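Lovastatin nonaketide synthase, polyketide synthase component (Aspergillus terreus, PDB 7CPX) assembles dihydromonacolin L, the nonaketide precursor of lovastatin, from nine malonyl-CoA units through repeated condensation with selective methylation, reduction and dehydration of a carrier-bound chain. Local coordinates at residues A[1734-1739]-A[2311-2316]; A[2160-2165]-A[2239-2244]; A[2183-2188]-A[2209-2214]; A[2214-2219]-A[2263-2268]. The protein carries 2 engineered substitutions. All coordinates share one frame; numbering follows the deposited sequence.

Contact 1 of 4, residues A[1734-1739]-A[2311-2316]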
# COMPACT_ATOMS: atom_id res chain seq x y z
N HIS A 1734 -72.64 31.98 -2.05
CA HIS A 1734 -72.50 33.41 -1.74
C HIS A 1734 -71.07 33.68 -1.28
O HIS A 1734 -70.79 33.71 -0.08
CB HIS A 1734 -73.51 33.84 -0.68
CG HIS A 1734 -74.93 33.78 -1.15
ND1 HIS A 1734 -75.64 34.89 -1.56
CD2 HIS A 1734 -75.78 32.73 -1.29
CE1 HIS A 1734 -76.85 34.53 -1.92
NE2 HIS A 1734 -76.97 33.23 -1.77
N PRO A 1735 -70.15 33.88 -2.22
CA PRO A 1735 -68.75 34.14 -1.83
C PRO A 1735 -68.58 35.38 -0.96
O PRO A 1735 -67.61 35.44 -0.20
CB PRO A 1735 -68.04 34.30 -3.17
CG PRO A 1735 -68.87 33.53 -4.14
CD PRO A 1735 -70.29 33.71 -3.67
N HIS A 1736 -69.47 36.37 -1.05
CA HIS A 1736 -69.36 37.53 -0.17
C HIS A 1736 -69.59 37.12 1.28
O HIS A 1736 -68.89 37.59 2.19
CB HIS A 1736 -70.37 38.60 -0.59
CG HIS A 1736 -70.33 38.93 -2.04
ND1 HIS A 1736 -70.82 38.09 -3.02
CD2 HIS A 1736 -69.85 40.02 -2.69
CE1 HIS A 1736 -70.64 38.64 -4.20
NE2 HIS A 1736 -70.06 39.81 -4.04
N GLN A 1737 -70.57 36.25 1.52
CA GLN A 1737 -70.77 35.70 2.85
C GLN A 1737 -69.53 34.97 3.33
O GLN A 1737 -69.20 35.01 4.51
CB GLN A 1737 -71.98 34.77 2.86
CG GLN A 1737 -73.27 35.42 2.40
CD GLN A 1737 -74.43 34.45 2.35
OE1 GLN A 1737 -74.32 33.31 2.79
NE2 GLN A 1737 -75.56 34.91 1.81
N ALA A 1738 -68.81 34.31 2.41
CA ALA A 1738 -67.58 33.62 2.80
C ALA A 1738 -66.46 34.61 3.10
O ALA A 1738 -65.61 34.34 3.96
CB ALA A 1738 -67.15 32.66 1.70
N SER A 1739 -66.43 35.75 2.41
CA SER A 1739 -65.48 36.79 2.76
C SER A 1739 -65.75 37.30 4.17
O SER A 1739 -64.83 37.53 4.95
CB SER A 1739 -65.57 37.95 1.77
OG SER A 1739 -65.82 37.47 0.46
N ASN A 2311 -59.05 35.85 0.87
CA ASN A 2311 -58.77 34.46 0.56
C ASN A 2311 -60.01 33.58 0.71
O ASN A 2311 -60.17 32.61 -0.03
CB ASN A 2311 -57.64 33.93 1.45
CG ASN A 2311 -56.30 34.57 1.13
OD1 ASN A 2311 -55.97 34.78 -0.03
ND2 ASN A 2311 -55.52 34.87 2.16
N CYS A 2312 -60.89 33.91 1.65
CA CYS A 2312 -62.12 33.14 1.81
C CYS A 2312 -63.10 33.42 0.68
O CYS A 2312 -63.85 32.52 0.28
CB CYS A 2312 -62.75 33.44 3.17
SG CYS A 2312 -61.86 32.68 4.55
N TYR A 2313 -63.10 34.64 0.14
CA TYR A 2313 -63.84 34.87 -1.10
C TYR A 2313 -63.29 33.99 -2.21
O TYR A 2313 -64.05 33.42 -3.00
CB TYR A 2313 -63.77 36.34 -1.52
CG TYR A 2313 -64.69 36.67 -2.68
CD1 TYR A 2313 -64.36 36.31 -3.98
CD2 TYR A 2313 -65.88 37.35 -2.47
CE1 TYR A 2313 -65.20 36.61 -5.03
CE2 TYR A 2313 -66.73 37.65 -3.52
CZ TYR A 2313 -66.38 37.28 -4.80
OH TYR A 2313 -67.21 37.58 -5.85
N LEU A 2314 -61.97 33.87 -2.28
CA LEU A 2314 -61.36 32.97 -3.27
C LEU A 2314 -61.83 31.53 -3.05
O LEU A 2314 -62.20 30.83 -4.01
CB LEU A 2314 -59.84 33.05 -3.17
CG LEU A 2314 -59.13 34.03 -4.11
CD1 LEU A 2314 -59.77 35.40 -4.06
CD2 LEU A 2314 -57.66 34.12 -3.77
N GLN A 2315 -61.83 31.08 -1.80
CA GLN A 2315 -62.25 29.71 -1.50
C GLN A 2315 -63.69 29.48 -1.91
O GLN A 2315 -64.01 28.46 -2.54
CB GLN A 2315 -62.09 29.43 -0.00
CG GLN A 2315 -60.66 29.33 0.48
CD GLN A 2315 -60.56 29.12 1.97
OE1 GLN A 2315 -61.58 29.11 2.67
NE2 GLN A 2315 -59.35 28.96 2.48
N ALA A 2316 -64.58 30.40 -1.56
CA ALA A 2316 -65.99 30.23 -1.89
C ALA A 2316 -66.23 30.32 -3.39
O ALA A 2316 -67.09 29.61 -3.91
CB ALA A 2316 -66.83 31.26 -1.16

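Contact 2 of 4, residues A[2160-2165]-A[2239-2244]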
# COMPACT_ATOMS: atom_id res chain seq x y z
N LEU A 2160 -52.60 30.73 -17.09
CA LEU A 2160 -52.58 32.14 -16.73
C LEU A 2160 -52.32 32.27 -15.24
O LEU A 2160 -53.21 32.02 -14.42
CB LEU A 2160 -53.89 32.80 -17.12
CG LEU A 2160 -53.97 34.32 -16.96
CD1 LEU A 2160 -53.04 35.01 -17.94
CD2 LEU A 2160 -55.40 34.80 -17.15
N LEU A 2161 -51.10 32.67 -14.88
CA LEU A 2161 -50.73 32.88 -13.49
C LEU A 2161 -50.95 34.36 -13.19
O LEU A 2161 -50.12 35.21 -13.53
CB LEU A 2161 -49.28 32.46 -13.25
CG LEU A 2161 -48.79 31.25 -14.05
CD1 LEU A 2161 -47.39 30.86 -13.61
CD2 LEU A 2161 -49.72 30.05 -13.90
N VAL A 2162 -52.08 34.66 -12.56
CA VAL A 2162 -52.50 36.04 -12.30
C VAL A 2162 -51.83 36.52 -11.02
O VAL A 2162 -51.96 35.89 -9.97
CB VAL A 2162 -54.03 36.15 -12.21
CG1 VAL A 2162 -54.44 37.59 -11.98
CG2 VAL A 2162 -54.67 35.60 -13.47
N GLY A 2163 -51.11 37.63 -11.12
CA GLY A 2163 -50.33 38.13 -10.01
C GLY A 2163 -49.08 37.33 -9.73
O GLY A 2163 -48.34 37.68 -8.80
N LEU A 2164 -48.83 36.28 -10.49
CA LEU A 2164 -47.67 35.41 -10.31
C LEU A 2164 -46.54 35.80 -11.24
O LEU A 2164 -46.07 35.01 -12.06
CB LEU A 2164 -48.09 33.96 -10.51
CG LEU A 2164 -48.46 33.22 -9.22
CD1 LEU A 2164 -49.42 34.04 -8.38
CD2 LEU A 2164 -49.07 31.87 -9.54
N THR A 2165 -46.09 37.05 -11.13
CA THR A 2165 -44.92 37.53 -11.85
C THR A 2165 -43.68 37.63 -10.97
O THR A 2165 -42.59 37.86 -11.49
CB THR A 2165 -45.20 38.91 -12.46
OG1 THR A 2165 -45.67 39.80 -11.45
CG2 THR A 2165 -46.24 38.80 -13.57
N ILE A 2239 -55.89 28.73 -14.79
CA ILE A 2239 -55.53 29.98 -14.14
C ILE A 2239 -54.93 29.67 -12.78
O ILE A 2239 -55.45 28.82 -12.04
CB ILE A 2239 -56.75 30.91 -13.99
CG1 ILE A 2239 -57.34 31.24 -15.36
CG2 ILE A 2239 -56.35 32.19 -13.27
CD1 ILE A 2239 -58.60 32.07 -15.30
N ALA A 2240 -53.84 30.36 -12.45
CA ALA A 2240 -53.23 30.30 -11.12
C ALA A 2240 -53.36 31.70 -10.52
O ALA A 2240 -52.47 32.54 -10.66
CB ALA A 2240 -51.78 29.86 -11.20
N PHE A 2241 -54.48 31.94 -9.85
CA PHE A 2241 -54.84 33.26 -9.36
C PHE A 2241 -54.17 33.50 -8.01
O PHE A 2241 -54.58 32.93 -7.00
CB PHE A 2241 -56.36 33.38 -9.25
CG PHE A 2241 -56.83 34.74 -8.86
CD1 PHE A 2241 -56.95 35.09 -7.53
CD2 PHE A 2241 -57.17 35.67 -9.82
CE1 PHE A 2241 -57.38 36.34 -7.16
CE2 PHE A 2241 -57.61 36.93 -9.47
CZ PHE A 2241 -57.72 37.26 -8.14
N GLY A 2242 -53.13 34.34 -8.00
CA GLY A 2242 -52.44 34.67 -6.77
C GLY A 2242 -52.02 36.12 -6.62
O GLY A 2242 -50.98 36.41 -6.02
N PRO A 2243 -52.80 37.07 -7.15
CA PRO A 2243 -52.49 38.48 -6.89
C PRO A 2243 -52.61 38.77 -5.40
O PRO A 2243 -53.48 38.24 -4.72
CB PRO A 2243 -53.54 39.23 -7.70
CG PRO A 2243 -54.69 38.30 -7.77
CD PRO A 2243 -54.09 36.92 -7.84
N LEU A 2244 -51.72 39.63 -4.91
CA LEU A 2244 -51.62 39.86 -3.47
C LEU A 2244 -51.34 41.32 -3.18
O LEU A 2244 -50.46 41.93 -3.80
CB LEU A 2244 -50.52 38.99 -2.86
CG LEU A 2244 -50.30 39.16 -1.36
CD1 LEU A 2244 -51.55 38.79 -0.60
CD2 LEU A 2244 -49.12 38.32 -0.89

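Contact 3 of 4, residues A[2183-2188]-A[2209-2214]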
# COMPACT_ATOMS: atom_id res chain seq x y z
N HIS A 2183 -47.23 26.86 -22.78
CA HIS A 2183 -47.65 28.25 -22.93
C HIS A 2183 -48.10 28.78 -21.58
O HIS A 2183 -49.10 28.31 -21.03
CB HIS A 2183 -48.77 28.38 -23.97
CG HIS A 2183 -48.39 27.87 -25.33
ND1 HIS A 2183 -47.76 28.66 -26.27
CD2 HIS A 2183 -48.54 26.66 -25.90
CE1 HIS A 2183 -47.54 27.96 -27.36
NE2 HIS A 2183 -48.01 26.74 -27.16
N ILE A 2184 -47.37 29.76 -21.06
CA ILE A 2184 -47.63 30.33 -19.75
C ILE A 2184 -47.70 31.84 -19.87
O ILE A 2184 -46.95 32.46 -20.64
CB ILE A 2184 -46.55 29.92 -18.73
CG1 ILE A 2184 -46.43 28.39 -18.68
CG2 ILE A 2184 -46.89 30.46 -17.35
CD1 ILE A 2184 -45.34 27.89 -17.77
N VAL A 2185 -48.62 32.45 -19.12
CA VAL A 2185 -48.86 33.88 -19.15
C VAL A 2185 -48.85 34.38 -17.71
O VAL A 2185 -49.80 34.16 -16.96
CB VAL A 2185 -50.19 34.23 -19.84
CG1 VAL A 2185 -50.37 35.73 -19.92
CG2 VAL A 2185 -50.25 33.60 -21.22
N LEU A 2186 -47.77 35.05 -17.33
CA LEU A 2186 -47.71 35.72 -16.04
C LEU A 2186 -48.37 37.09 -16.15
O LEU A 2186 -48.15 37.82 -17.12
CB LEU A 2186 -46.26 35.88 -15.58
CG LEU A 2186 -45.33 34.70 -15.84
CD1 LEU A 2186 -43.94 34.99 -15.31
CD2 LEU A 2186 -45.88 33.43 -15.22
N THR A 2187 -49.18 37.44 -15.15
CA THR A 2187 -49.91 38.70 -15.18
C THR A 2187 -49.64 39.48 -13.90
O THR A 2187 -49.52 38.90 -12.82
CB THR A 2187 -51.42 38.47 -15.32
OG1 THR A 2187 -52.07 38.67 -14.06
CG2 THR A 2187 -51.71 37.07 -15.83
N SER A 2188 -49.55 40.79 -14.05
CA SER A 2188 -49.30 41.69 -12.93
C SER A 2188 -49.43 43.12 -13.43
O SER A 2188 -49.14 43.41 -14.60
CB SER A 2188 -47.91 41.46 -12.32
OG SER A 2188 -47.86 40.24 -11.61
N THR A 2209 -44.83 34.33 -21.39
CA THR A 2209 -44.97 35.75 -21.68
C THR A 2209 -45.56 36.44 -20.46
O THR A 2209 -46.20 35.82 -19.62
CB THR A 2209 -45.84 35.99 -22.91
OG1 THR A 2209 -45.98 37.40 -23.13
CG2 THR A 2209 -47.22 35.37 -22.73
N VAL A 2210 -45.34 37.75 -20.39
CA VAL A 2210 -45.88 38.60 -19.33
C VAL A 2210 -46.96 39.48 -19.94
O VAL A 2210 -46.78 40.03 -21.03
CB VAL A 2210 -44.79 39.44 -18.65
CG1 VAL A 2210 -43.71 38.55 -18.08
CG2 VAL A 2210 -44.20 40.44 -19.64
N LEU A 2211 -48.08 39.60 -19.23
CA LEU A 2211 -49.28 40.21 -19.80
C LEU A 2211 -49.51 41.65 -19.37
O LEU A 2211 -50.24 42.37 -20.06
CB LEU A 2211 -50.51 39.38 -19.41
CG LEU A 2211 -51.79 39.65 -20.20
CD1 LEU A 2211 -51.57 39.37 -21.68
CD2 LEU A 2211 -52.94 38.82 -19.67
N SER A 2212 -48.92 42.09 -18.26
CA SER A 2212 -49.15 43.44 -17.74
C SER A 2212 -50.63 43.69 -17.51
O SER A 2212 -51.14 44.78 -17.77
CB SER A 2212 -48.58 44.50 -18.69
OG SER A 2212 -47.20 44.28 -18.92
N MET A 2213 -51.33 42.68 -17.01
CA MET A 2213 -52.77 42.74 -16.81
C MET A 2213 -53.07 43.04 -15.34
O MET A 2213 -52.67 42.28 -14.46
CB MET A 2213 -53.42 41.43 -17.23
CG MET A 2213 -54.93 41.37 -17.06
SD MET A 2213 -55.60 39.74 -17.44
CE MET A 2213 -55.00 38.79 -16.05
N ASP A 2214 -53.77 44.14 -15.09
CA ASP A 2214 -54.24 44.48 -13.75
C ASP A 2214 -55.60 43.83 -13.56
O ASP A 2214 -56.61 44.31 -14.10
CB ASP A 2214 -54.31 45.99 -13.57
CG ASP A 2214 -54.72 46.39 -12.16
OD1 ASP A 2214 -54.90 45.49 -11.31
OD2 ASP A 2214 -54.87 47.60 -11.91

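Contact 4 of 4, residues A[2214-2219]-A[2263-2268]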
# COMPACT_ATOMS: atom_id res chain seq x y z
N ASP A 2214 -53.77 44.14 -15.09
CA ASP A 2214 -54.24 44.48 -13.75
C ASP A 2214 -55.60 43.83 -13.56
O ASP A 2214 -56.61 44.31 -14.10
CB ASP A 2214 -54.31 45.99 -13.57
CG ASP A 2214 -54.72 46.39 -12.16
OD1 ASP A 2214 -54.90 45.49 -11.31
OD2 ASP A 2214 -54.87 47.60 -11.91
N VAL A 2215 -55.65 42.76 -12.77
CA VAL A 2215 -56.88 41.98 -12.63
C VAL A 2215 -57.96 42.73 -11.87
O VAL A 2215 -59.09 42.24 -11.77
CB VAL A 2215 -56.57 40.64 -11.93
CG1 VAL A 2215 -56.53 40.81 -10.42
CG2 VAL A 2215 -57.59 39.60 -12.34
N THR A 2216 -57.64 43.91 -11.32
CA THR A 2216 -58.63 44.67 -10.58
C THR A 2216 -59.72 45.22 -11.49
O THR A 2216 -60.88 45.35 -11.07
CB THR A 2216 -57.96 45.82 -9.83
OG1 THR A 2216 -56.69 45.39 -9.32
CG2 THR A 2216 -58.83 46.28 -8.68
N SER A 2217 -59.38 45.53 -12.74
CA SER A 2217 -60.29 46.19 -13.66
C SER A 2217 -60.77 45.21 -14.72
O SER A 2217 -59.98 44.43 -15.27
CB SER A 2217 -59.62 47.38 -14.34
OG SER A 2217 -60.49 48.02 -15.25
N GLN A 2218 -62.07 45.25 -15.02
CA GLN A 2218 -62.62 44.43 -16.09
C GLN A 2218 -61.98 44.78 -17.43
O GLN A 2218 -61.65 43.90 -18.22
CB GLN A 2218 -64.14 44.61 -16.16
CG GLN A 2218 -64.83 43.78 -17.24
CD GLN A 2218 -64.92 42.31 -16.88
OE1 GLN A 2218 -65.02 41.95 -15.71
NE2 GLN A 2218 -64.89 41.45 -17.89
N ASN A 2219 -61.80 46.08 -17.69
CA ASN A 2219 -61.20 46.50 -18.95
C ASN A 2219 -59.79 45.96 -19.10
O ASN A 2219 -59.40 45.49 -20.18
CB ASN A 2219 -61.20 48.02 -19.05
CG ASN A 2219 -62.59 48.61 -18.97
OD1 ASN A 2219 -63.57 48.00 -19.39
ND2 ASN A 2219 -62.69 49.82 -18.41
N LEU A 2263 -58.91 43.44 -1.15
CA LEU A 2263 -59.96 42.59 -1.70
C LEU A 2263 -59.97 42.62 -3.22
O LEU A 2263 -59.84 41.58 -3.87
CB LEU A 2263 -61.32 43.01 -1.15
CG LEU A 2263 -61.85 42.26 0.06
CD1 LEU A 2263 -60.88 42.33 1.22
CD2 LEU A 2263 -63.19 42.83 0.47
N ASN A 2264 -60.12 43.81 -3.80
CA ASN A 2264 -60.33 43.92 -5.24
C ASN A 2264 -59.32 43.12 -6.04
O ASN A 2264 -59.73 42.35 -6.91
CB ASN A 2264 -60.32 45.40 -5.64
CG ASN A 2264 -61.31 46.23 -4.83
OD1 ASN A 2264 -61.74 45.82 -3.76
ND2 ASN A 2264 -61.66 47.40 -5.35
N PRO A 2265 -58.01 43.21 -5.77
CA PRO A 2265 -57.08 42.33 -6.49
C PRO A 2265 -57.44 40.86 -6.35
O PRO A 2265 -57.32 40.10 -7.32
CB PRO A 2265 -55.72 42.64 -5.84
CG PRO A 2265 -55.89 43.97 -5.20
CD PRO A 2265 -57.32 44.03 -4.76
N LYS A 2266 -57.88 40.45 -5.17
CA LYS A 2266 -58.34 39.08 -4.97
C LYS A 2266 -59.80 38.92 -5.38
O LYS A 2266 -60.12 38.19 -6.33
CB LYS A 2266 -58.16 38.67 -3.51
CG LYS A 2266 -56.72 38.58 -3.03
CD LYS A 2266 -56.21 37.15 -3.05
CE LYS A 2266 -54.94 37.01 -2.23
NZ LYS A 2266 -54.40 35.62 -2.28
N VAL A 2267 -60.70 39.63 -4.69
CA VAL A 2267 -62.13 39.43 -4.87
C VAL A 2267 -62.55 39.80 -6.29
O VAL A 2267 -63.11 38.98 -7.03
CB VAL A 2267 -62.92 40.23 -3.83
CG1 VAL A 2267 -64.42 40.11 -4.08
CG2 VAL A 2267 -62.56 39.77 -2.43
N GLU A 2268 -62.32 41.05 -6.67
CA GLU A 2268 -62.75 41.49 -7.99
C GLU A 2268 -62.01 40.75 -9.09
O GLU A 2268 -62.57 40.50 -10.16
CB GLU A 2268 -62.56 43.00 -8.13
CG GLU A 2268 -63.03 43.58 -9.46
CD GLU A 2268 -64.52 43.38 -9.69
OE1 GLU A 2268 -65.23 43.03 -8.73
OE2 GLU A 2268 -64.97 43.56 -10.84

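Contact 1 of 4, residues A[1734-1739]-A[2311-2316]
Pro-1735, Ala-1738 and Ser-1739 pack against Cys-2312, Tyr-2313 and Ala-2316 in a near-antiparallel helix pair: the axes of 1735-1739 and 2311-2316 approach to 7.4 Å at 147°. The second helix belongs to the ketoreductase domain; the first sits beside a mainly parallel sheet, consistent with the truncated reductase-like subdomain of related synthases. Apolar contacts settle the spacing. CB of Ala-1738 and CB of Ala-2316 face each other, and these small side chains let the backbones come close. CB of Ala-2316 also lies 3.5 Å from CA of Pro-1735. The aromatic contacts centre on Tyr-2313, whose ring swings out because CG is anti to its backbone N (chi1 -171°). Over one face, in a CH-pi contact, CB of Pro-1735 stands 3.7 Å from the ring centroid. A T-shaped pair forms with His-1736: the tyrosine edge, led by CE2, points at the middle of the imidazole face, with centroids 5.3 Å apart and planes at 87°. No hydrogen bond crosses between the two segments; the serine hydroxyl at the interface is served within its own helix. Ser-1739 OG, at the tyrosine edge in the ring plane, bonds to Pro-1735 O at 2.8 Å, while Ser-1739 N reaches the same oxygen from its other face.

Contact 2 of 4, residues A[2160-2165]-A[2239-2244]
Val-2162 and Ala-2240 have the most surface buried between these neighbouring parallel strands, followed by Ile-2239; the axes of 2160-2162 and 2239-2241 lie 4.4 Å apart and diverge by only 9°. Val-2162 uses both backbone polar atoms. Its N donates to Ala-2240 O in a bent bond, 131° at the hydrogen, from above the carbonyl plane, whereas its O receives Gly-2242 N at 2.8 Å, in the plane of its own carbonyl. Its methyls divide the neighbours: CG2 lies 3.8 Å from CG2 of Ile-2239, the two side chains running side by side, and CG1 packs at 4.0 Å from CD2 of Phe-2241. Ala-2240 donates through N to Leu-2160 O at 2.7 Å. On the other side of the sheet its CB meets CD2 of Leu-2161 and CD2 of Leu-2164, the latter at 3.8 Å. Ile-2239 brings CG2 close to Leu-2160 O and CG1 toward CB of Leu-2160. Past the strands, Gly-2163 and Pro-2243 approach with CA atoms 3.8 Å apart, the glycine having a positive phi (73°) that this residue adopts readily. Gly-2163, Gly-2242, Pro-2243 and Leu-2244 all line the NADP pocket, as expected for carboxyl ends of central strands in the Rossmann fold of a short-chain dehydrogenase/reductase.

Contact 3 of 4, residues A[2183-2188]-A[2209-2214]
Val-2185 and Leu-2186 pair with Thr-2209 and Val-2210 as parallel strands, the register being set by CA separations of 5.0 Å for Val-2185 with Thr-2209 and 4.7 Å for Leu-2186 with Val-2210. Three backbone hydrogen bonds hold the strands together. Thr-2209 N donates to Ile-2184 O, Thr-2209 O accepts from Leu-2186 N, and Leu-2186 O receives Leu-2211 N at 2.8 Å, nearly along the C=O axis. Weaker CA-H...O contacts supplement them: Thr-2209 O also faces CA of Val-2185, and Leu-2186 O faces CA of Val-2210, each at 3.3 Å. A further contact of this kind, from CA of Ser-2212 to Ser-2188 O, carries the association past the regular strands.

Apolar packing gathers on the face bearing Val-2185. Its CG2 lies beside CG2 of Thr-2209 at 3.8 Å, the two side chains pointing the same way. CG1, anti to the backbone N (chi1 -177°), instead reaches CB of Leu-2211 at 3.7 Å. Leu-2228 of helix 2218-2230 covers both Val-2185 and Leu-2211. Further along, the Met-2213 chain bends at its thioether (chi3 71°), bringing CE against the Thr-2187 side chain, 3.5 Å from OG1; that hydroxyl has its polar partner elsewhere, in Gly-2163 N.

Strand 2183-2187, helix 2195-2203 and strand 2207-2210 form a beta-alpha-beta unit at the edge of the ketoreductase sheet. Ser-2188 and Asp-2214 beyond the strand ends belong to the NADP pocket, a placement characteristic of the Rossmann fold.

Contact 4 of 4, residues A[2214-2219]-A[2263-2268]
Thr-2216 and Pro-2265 have the nearest CA atoms, 5.0 Å apart, where a turn of the ketoreductase Rossmann fold meets the flank of a helix. Residues Asp-2214 to Ser-2217 make a type I beta turn linking strand 2207-2210 to helix 2218-2230, for which Ser-2217 is the N-cap residue; its OG accepts only a weak capping bond from Asn-2219 N. The facing segment, 2263-2268, lies within helix 2256-2276. No hydrogen bond joins the two segments, so van der Waals contact carries the association.

Inside the turn, Asp-2214 OD1 grips Thr-2216 twice from one face of the carboxylate. Thr-2216 N meets it at 3.2 Å in an Asx turn, and Thr-2216 OG1 at 2.7 Å on the syn side. The hydroxyl bond probably fixes the threonine rotation, while the N bond holds the backbone of the turn: OG1 is kept beside its own backbone N (chi1 -38°), and the methyl CG2 is turned to the helix, 3.5 Å from CB of Asn-2264. Next to it, Val-2215 directs CG1 to Pro-2265 O at 3.3 Å, while Leu-2273 and Pro-2243 also touch the valine. Asp-2214, Val-2215, Thr-2216, Pro-2265 and Lys-2266 all belong to the NADP pocket, so the contact joins two parts of its wall.

Glu-2268 meets the turn through its aliphatic portion. Its carboxylate is engaged by Arg-2271 in a salt bridge through OE1, and CG, anti to the backbone N (chi1 -178°), lies 3.2 Å from Thr-2216 O.

Overall arrangement
Contacts 2, 3 and 4 all lie within the ketoreductase domain. Contacts 2 and 3, with centres about 8 Å apart, share one seven-stranded parallel sheet, in which strands 2158-2162 and 2183-2187 are neighbours; contact 3 is nested along the chain inside the loop closed by contact 2. Contact 4 shares Asp-2214 with contact 3, and its segments alternate with those of contact 2. All three supply residues to the NADP pocket. Contact 1 spans 572 residues and encloses the others. Its centre lies about 15 Å from that of contact 4, where Asn-2311 OD1 bonds to Lys-2266 NZ. Helix 2305-2323 thus packs on helix 1735-1750 in contact 1 and on helix 2256-2276 of contact 4.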